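Side-chain contacts in nucleoside kinase (Methanococcus jannaschii, PDB 2C4E), which catalyses the divalent-metal-dependent transfer of phosphate from ATP to nucleosides, with highest activity for inosine, guanosine and cytidine: residues 118-121 with 122-125; 290-293 with 294-297. All blocks are in the same frame, centred on the assembly; numbering follows the deposited sequence.

Contact 1 and contact 2 are both local, each within one short helical stretch of a ribokinase-fold kinase. Contact 1 comes first along the chain, in the loop that leads from strand 109-114 of the four-stranded sheet to strand 131-136 of the central eight-stranded sheet. Contact 2 follows much later, on helix 290-299 close to the C-terminus, packed against helix 263-277. Their centres lie 38 Å apart, on opposite sides of the chain's centre, and their nearest atoms are about 26 Å apart, so neither touches the other. They are separate local arrangements: one in a 3-10 turn of the connection between two sheets, the other on the C-terminal alpha-helix.

Contact 1: 118-121 with 122-125; sequences AKHY and KELN
His120 and Tyr121 send their carbonyls to the amides three residues on, the i to i+3 pattern of a 3-10 helix: Glu123 N reaches His120 O at 2.9 Å and Leu124 N reaches Tyr121 O at 3.0 Å. In this ribokinase-family kinase the turn belongs to the connection between strands 109-114 and 131-136. Lys119 and His120 converge on the carboxylate of Glu123, whose two oxygens are divided between these two donors. Glu123 OE1 receives His120 ND1 at 2.8 Å in a nearly straight His-carboxylate hydrogen bond (172°); the oxygen lies in the imidazole plane, while the carboxylate itself stands almost perpendicular to the ring, 84° away. Glu123 OE2 accepts Lys119 NZ at 2.8 Å through its syn lone pair, forming a salt bridge. Lys119 can do this because its chain bends at chi2 and chi3, bringing CD over the centre of the His120 imidazole face, 3.6 Å above the plane. Both ring nitrogens of His120 are engaged, NE2 with Ser91 OG, which fixes the rotation of the ring, and Tyr89 meets it as a second aromatic. Tyr121 is buried; its hydroxyl bonds to Cys64 N and its ring meets Phe143. Leu124 tucks CG against His120 O at 3.3 Å and also touches Cys64, tying the end of the turn to strand 64-65. On the exposed side Lys122 folds back over the preceding turn: CG sits between the backbone N and carbonyl carbon (chi1 66°), and a final bend at chi4 delivers Lys122 NZ to Lys119 O, 2.6 Å away, in the carbonyl plane and on a lone pair.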
loop_
_atom_site.group_PDB
_atom_site.type_symbol
_atom_site.label_atom_id
_atom_site.label_comp_id
_atom_site.label_asym_id
_atom_site.label_seq_id
_atom_site.Cartn_x
_atom_site.Cartn_y
_atom_site.Cartn_z
ATOM N N ALA A 118 4.587 14.144 7.198
ATOM C CA ALA A 118 5.518 14.204 8.330
ATOM C C ALA A 118 6.871 14.837 7.965
ATOM O O ALA A 118 7.633 15.248 8.848
ATOM C CB ALA A 118 5.727 12.813 8.913
ATOM N N LYS A 119 7.177 14.928 6.671
ATOM C CA LYS A 119 8.372 15.654 6.235
ATOM C C LYS A 119 8.364 17.107 6.734
ATOM O O LYS A 119 9.417 17.728 6.860
ATOM C CB LYS A 119 8.549 15.591 4.702
ATOM C CG LYS A 119 7.534 16.398 3.896
ATOM C CD LYS A 119 7.934 17.857 3.779
ATOM C CE LYS A 119 7.733 18.410 2.413
ATOM N NZ LYS A 119 8.384 19.747 2.255
ATOM N N HIS A 120 7.178 17.646 7.012
ATOM C CA HIS A 120 7.043 19.050 7.389
ATOM C C HIS A 120 7.466 19.355 8.831
ATOM O O HIS A 120 7.718 20.518 9.130
ATOM C CB HIS A 120 5.605 19.551 7.167
ATOM C CG HIS A 120 5.219 19.675 5.730
ATOM N ND1 HIS A 120 5.815 20.576 4.871
ATOM C CD2 HIS A 120 4.303 19.003 4.993
ATOM C CE1 HIS A 120 5.277 20.456 3.672
ATOM N NE2 HIS A 120 4.354 19.514 3.720
ATOM N N TYR A 121 7.532 18.360 9.725
ATOM C CA TYR A 121 7.937 18.647 11.107
ATOM C C TYR A 121 9.262 19.415 11.190
ATOM O O TYR A 121 9.388 20.326 11.991
ATOM C CB TYR A 121 8.035 17.384 11.985
ATOM C CG TYR A 121 6.700 16.764 12.326
ATOM C CD1 TYR A 121 6.314 15.561 11.748
ATOM C CD2 TYR A 121 5.808 17.391 13.196
ATOM C CE1 TYR A 121 5.105 14.980 12.039
ATOM C CE2 TYR A 121 4.583 16.811 13.494
ATOM C CZ TYR A 121 4.243 15.600 12.912
ATOM O OH TYR A 121 3.034 15.014 13.168
ATOM N N LYS A 122 10.245 19.057 10.367
ATOM C CA LYS A 122 11.542 19.748 10.415
ATOM C C LYS A 122 11.474 21.222 9.982
ATOM O O LYS A 122 12.395 21.989 10.248
ATOM C CB LYS A 122 12.613 18.979 9.627
ATOM C CG LYS A 122 12.391 18.895 8.134
ATOM C CD LYS A 122 13.483 18.033 7.477
ATOM C CE LYS A 122 13.086 17.514 6.103
ATOM N NZ LYS A 122 11.734 16.881 6.095
ATOM N N GLU A 123 10.391 21.612 9.317
ATOM C CA GLU A 123 10.153 23.011 8.952
ATOM C C GLU A 123 9.468 23.811 10.060
ATOM O O GLU A 123 9.390 25.030 9.977
ATOM C CB GLU A 123 9.271 23.089 7.703
ATOM C CG GLU A 123 9.865 22.451 6.456
ATOM C CD GLU A 123 8.804 22.006 5.458
ATOM O OE1 GLU A 123 7.669 22.541 5.482
ATOM O OE2 GLU A 123 9.111 21.112 4.646
ATOM N N LEU A 124 8.955 23.119 11.073
ATOM C CA LEU A 124 8.093 23.726 12.082
ATOM C C LEU A 124 8.737 23.788 13.461
ATOM O O LEU A 124 9.726 23.123 13.745
ATOM C CB LEU A 124 6.778 22.938 12.191
ATOM C CG LEU A 124 5.986 22.759 10.893
ATOM C CD1 LEU A 124 4.896 21.718 11.086
ATOM C CD2 LEU A 124 5.392 24.080 10.422
ATOM N N ASN A 125 8.145 24.610 14.316
ATOM C CA ASN A 125 8.498 24.655 15.722
ATOM C C ASN A 125 7.218 24.581 16.539
ATOM O O ASN A 125 6.165 25.018 16.087
ATOM C CB ASN A 125 9.315 25.909 16.029
ATOM C CG ASN A 125 10.715 25.847 15.422
ATOM O OD1 ASN A 125 11.541 25.026 15.816
ATOM N ND2 ASN A 125 10.975 26.697 14.444
HETATM O O HOH W 1 10.244 16.045 9.462
#

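Contact 2: 290-293 with 294-297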
loop_
_atom_site.group_PDB
_atom_site.type_symbol
_atom_site.label_atom_id
_atom_site.label_comp_id
_atom_site.label_asym_id
_atom_site.label_seq_id
_atom_site.Cartn_x
_atom_site.Cartn_y
_atom_site.Cartn_z
ATOM N N TRP A 290 -15.792 6.406 29.720
ATOM C CA TRP A 290 -15.309 6.369 31.088
ATOM C C TRP A 290 -16.129 5.407 31.951
ATOM O O TRP A 290 -15.582 4.549 32.637
ATOM C CB TRP A 290 -15.350 7.770 31.702
ATOM C CG TRP A 290 -14.849 7.742 33.093
ATOM C CD1 TRP A 290 -15.593 7.742 34.237
ATOM C CD2 TRP A 290 -13.486 7.642 33.500
ATOM N NE1 TRP A 290 -14.769 7.675 35.334
ATOM C CE2 TRP A 290 -13.468 7.611 34.908
ATOM C CE3 TRP A 290 -12.264 7.615 32.816
ATOM C CZ2 TRP A 290 -12.287 7.525 35.639
ATOM C CZ3 TRP A 290 -11.090 7.528 33.545
ATOM C CH2 TRP A 290 -11.107 7.492 34.936
ATOM N N ASP A 291 -17.443 5.552 31.917
ATOM C CA ASP A 291 -18.284 4.703 32.757
ATOM C C ASP A 291 -18.140 3.234 32.376
ATOM O O ASP A 291 -18.165 2.377 33.249
ATOM C CB ASP A 291 -19.750 5.141 32.720
ATOM C CG ASP A 291 -19.991 6.449 33.458
ATOM O OD1 ASP A 291 -19.082 6.948 34.181
ATOM O OD2 ASP A 291 -21.076 7.053 33.368
ATOM N N LYS A 292 -17.951 2.940 31.089
ATOM C CA LYS A 292 -17.777 1.553 30.655
ATOM C C LYS A 292 -16.456 0.967 31.159
ATOM O O LYS A 292 -16.386 -0.220 31.498
ATOM C CB LYS A 292 -17.862 1.422 29.125
ATOM C CG LYS A 292 -19.264 1.605 28.561
ATOM C CD LYS A 292 -20.104 0.338 28.672
ATOM C CE LYS A 292 -21.556 0.597 28.285
ATOM N NZ LYS A 292 -22.454 -0.531 28.660
ATOM N N VAL A 293 -15.413 1.793 31.202
ATOM C CA VAL A 293 -14.122 1.354 31.704
ATOM C C VAL A 293 -14.195 1.110 33.207
ATOM O O VAL A 293 -13.683 0.101 33.705
ATOM C CB VAL A 293 -13.027 2.383 31.382
ATOM C CG1 VAL A 293 -11.781 2.144 32.207
ATOM C CG2 VAL A 293 -12.701 2.338 29.903
ATOM N N VAL A 294 -14.835 2.022 33.929
ATOM C CA VAL A 294 -14.984 1.852 35.374
ATOM C C VAL A 294 -15.762 0.567 35.665
ATOM O O VAL A 294 -15.397 -0.194 36.563
ATOM C CB VAL A 294 -15.642 3.098 36.030
ATOM C CG1 VAL A 294 -15.945 2.846 37.501
ATOM C CG2 VAL A 294 -14.716 4.310 35.882
ATOM N N GLU A 295 -16.804 0.309 34.882
ATOM C CA GLU A 295 -17.638 -0.881 35.059
ATOM C C GLU A 295 -16.848 -2.172 34.871
ATOM O O GLU A 295 -17.060 -3.153 35.582
ATOM C CB GLU A 295 -18.814 -0.843 34.078
ATOM C CG GLU A 295 -19.889 -1.891 34.302
ATOM C CD GLU A 295 -20.976 -1.840 33.239
ATOM O OE1 GLU A 295 -20.681 -1.419 32.099
ATOM O OE2 GLU A 295 -22.127 -2.219 33.540
ATOM N N ARG A 296 -15.924 -2.172 33.916
ATOM C CA ARG A 296 -15.165 -3.381 33.621
ATOM C C ARG A 296 -14.164 -3.700 34.725
ATOM O O ARG A 296 -13.992 -4.865 35.071
ATOM C CB ARG A 296 -14.459 -3.282 32.277
ATOM C CG ARG A 296 -13.830 -4.580 31.870
ATOM C CD ARG A 296 -13.412 -4.629 30.443
ATOM N NE ARG A 296 -14.504 -5.007 29.554
ATOM C CZ ARG A 296 -14.341 -5.246 28.257
ATOM N NH1 ARG A 296 -13.137 -5.148 27.718
ATOM N NH2 ARG A 296 -15.376 -5.601 27.502
ATOM N N LEU A 297 -13.529 -2.670 35.284
ATOM C CA LEU A 297 -12.660 -2.825 36.453
ATOM C C LEU A 297 -13.411 -3.308 37.685
ATOM O O LEU A 297 -12.822 -3.926 38.563
ATOM C CB LEU A 297 -11.984 -1.498 36.816
ATOM C CG LEU A 297 -10.760 -1.048 36.031
ATOM C CD1 LEU A 297 -10.304 0.309 36.549
ATOM C CD2 LEU A 297 -9.637 -2.073 36.124
HETATM O O HOH W 2 -18.240 -2.169 30.808
#
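Trp290 and Val294 meet one turn apart at the start of helix 290-299, where four i to i+4 alpha-helical bonds link the two segments. The carbonyls of Trp290, Asp291, Lys292 and Val293 accept the amides of Val294, Glu295, Arg296 and Leu297 in turn. Val294 N meets Trp290 O at 2.9 Å, and Arg296 N, besides its bond to Lys292 O, has a weak second one to Val293 O. In the first turn Lys292 N has a weak bond to Thr289 OG1. Lys292 O has another partner as well: water 2 donates to Lys292 O at 2.8 Å and also to Glu295 OE1 at 2.9 Å, so the solvent molecule bridges a main-chain acceptor and a carboxylate. Glu295 lies alongside Lys292, both pointing the same way, but their salt bridge is long, with Lys292 NZ 4.0 Å from Glu295 OE1; the water is the closer partner of that oxygen. Arg296 directs its guanidinium away from this cluster. A bend at chi3 (-85°) turns the otherwise extended chain, and NH1 forms a salt bridge with Glu279 and a hydrogen bond with Ser275 OG, while Phe276 adds a cation-pi contact. These partners fasten the C-terminal helix to helix 263-277 and the residues just beyond it. Val293, the buried residue of the turn, adds apolar packing against Ile269 and Ala272 of that helix. Lys259 makes a cation-pi contact with Trp290, whose indole also receives a methyl group from its own helix. With the indole's CG anti to the backbone N (chi1 -180°), one face of the ring takes Val294 CG2 in a CH-pi contact, the methyl 3.8 Å from the centroid of the Trp290 five-membered ring and displaced toward the NE1 rim.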